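Local atomic coordinates of polysaccharide deacetylase-like protein (Bacillus anthracis, PDB entry 4V33), a protein that probably removes acetyl groups from cell-wall polysaccharides with the help of a bound zinc ion, and is required for osmotic stability and cell shape maintenance. Residues A[243-247]-A[248-252]. Numbering follows the deposited sequence. Where two conformers were deposited one is given.
Sequences GSLST and SDIKE
The chain arrives extended through Leu-245 and turns at Ser-246, the N-cap, into helix 247-255. This is where the loop after strand 230-234 enters the helix, within the deacetylase domain. The first helical bonds run from Ile-250 N to Ser-246 O (3.0 Å) and from Lys-251 N to Thr-247 O (3.0 Å).

Ser-246 and Asp-249 form a capping box, each side chain accepting from the other residue's backbone N-H. Ser-246 OG lies between its own backbone N and carbonyl carbon (chi1 65°), which lets it accept from Asp-249 N at 3.0 Å. In return Ser-246 N gives an almost straight bond to Asp-249 OD2 (3.0 Å, 177° at the hydrogen), meeting the carboxylate from above its plane.

Beside the box, Leu-245 CB packs on Ile-250 CG1 at 4.0 Å. Leu-245 and Asp-249 also touch Met-212 of helix 211-221, and Ile-250 touches Met-234. Thr-247 and Lys-251 lie side by side, pointing the same way, with Thr-247 CG2 3.4 Å from Lys-251 NZ. Their polar groups bond outside the two segments: Thr-247 OG1 to Asp-240 OD2, Lys-251 NZ to Ile-291 O.

The box thus satisfies an early helix N-H and holds OD2 between Ser-246 N and Lys-209, its salt-bridge partner. The carboxylate's negative charge probably also suits the positive end of the helix dipole.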
loop_
_atom_site.group_PDB
_atom_site.type_symbol
_atom_site.label_atom_id
_atom_site.label_comp_id
_atom_site.label_asym_id
_atom_site.label_seq_id
_atom_site.Cartn_x
_atom_site.Cartn_y
_atom_site.Cartn_z
ATOM N N GLY A 243 23.986 13.039 -13.226
ATOM C CA GLY A 243 23.804 11.949 -12.283
ATOM C C GLY A 243 22.373 11.668 -11.863
ATOM O O GLY A 243 22.121 10.681 -11.165
ATOM N N SER A 244 21.441 12.543 -12.256
ATOM C CA SER A 244 20.040 12.413 -11.862
ATOM C C SER A 244 19.150 12.179 -13.073
ATOM O O SER A 244 19.577 12.349 -14.215
ATOM C CB SER A 244 19.566 13.680 -11.137
ATOM O OG SER A 244 20.189 13.809 -9.867
ATOM N N LEU A 245 17.906 11.790 -12.812
ATOM C CA LEU A 245 16.904 11.672 -13.872
ATOM C C LEU A 245 16.702 12.988 -14.605
ATOM O O LEU A 245 16.657 14.058 -13.991
ATOM C CB LEU A 245 15.573 11.220 -13.284
ATOM C CG LEU A 245 15.585 9.821 -12.656
ATOM C CD1 LEU A 245 14.317 9.612 -11.851
ATOM C CD2 LEU A 245 15.738 8.744 -13.729
ATOM N N SER A 246 16.573 12.896 -15.923
ATOM C CA SER A 246 16.268 14.053 -16.741
ATOM C C SER A 246 14.762 14.237 -16.832
ATOM O O SER A 246 13.988 13.366 -16.423
ATOM C CB SER A 246 16.836 13.871 -18.145
ATOM O OG SER A 246 16.187 12.794 -18.814
ATOM N N THR A 247 14.351 15.372 -17.383
ATOM C CA THR A 247 12.945 15.618 -17.638
ATOM C C THR A 247 12.389 14.536 -18.560
ATOM O O THR A 247 11.310 13.998 -18.310
ATOM C CB THR A 247 12.730 17.010 -18.239
ATOM O OG1 THR A 247 13.048 18.000 -17.248
ATOM C CG2 THR A 247 11.278 17.192 -18.685
ATOM N N SER A 248 13.144 14.187 -19.599
ATOM C CA SER A 248 12.694 13.142 -20.516
ATOM C C SER A 248 12.615 11.771 -19.840
ATOM O O SER A 248 11.703 10.997 -20.132
ATOM C CB SER A 248 13.556 13.092 -21.783
ATOM O OG SER A 248 14.903 12.784 -21.487
ATOM N N ASP A 249 13.551 11.475 -18.937
ATOM C CA ASP A 249 13.507 10.218 -18.179
ATOM C C ASP A 249 12.228 10.143 -17.361
ATOM O O ASP A 249 11.526 9.133 -17.361
ATOM C CB ASP A 249 14.680 10.105 -17.196
ATOM C CG ASP A 249 16.011 9.894 -17.879
ATOM O OD1 ASP A 249 16.041 9.411 -19.026
ATOM O OD2 ASP A 249 17.040 10.210 -17.248
ATOM N N ILE A 250 11.943 11.217 -16.634
ATOM C CA ILE A 250 10.759 11.264 -15.791
ATOM C C ILE A 250 9.487 11.099 -16.619
ATOM O O ILE A 250 8.574 10.373 -16.230
ATOM C CB ILE A 250 10.718 12.575 -14.985
ATOM C CG1 ILE A 250 11.798 12.535 -13.903
ATOM C CG2 ILE A 250 9.341 12.786 -14.367
ATOM C CD1 ILE A 250 12.030 13.870 -13.221
ATOM N N LYS A 251 9.431 11.763 -17.767
ATOM C CA LYS A 251 8.250 11.660 -18.612
ATOM C C LYS A 251 8.062 10.231 -19.123
ATOM O O LYS A 251 6.946 9.725 -19.162
ATOM C CB LYS A 251 8.301 12.683 -19.751
ATOM C CG LYS A 251 7.943 14.101 -19.296
ATOM C CD LYS A 251 8.152 15.125 -20.405
ATOM C CE LYS A 251 7.428 16.435 -20.109
ATOM N NZ LYS A 251 7.842 17.041 -18.812
ATOM N N GLU A 252 9.157 9.566 -19.475
ATOM C CA GLU A 252 9.086 8.174 -19.909
ATOM C C GLU A 252 8.580 7.279 -18.771
ATOM O O GLU A 252 7.723 6.412 -18.973
ATOM C CB GLU A 252 10.457 7.707 -20.397
ATOM C CG GLU A 252 10.471 6.361 -21.086
ATOM C CD GLU A 252 11.833 6.028 -21.678
ATOM O OE1 GLU A 252 12.668 6.948 -21.813
ATOM O OE2 GLU A 252 12.065 4.849 -22.010
#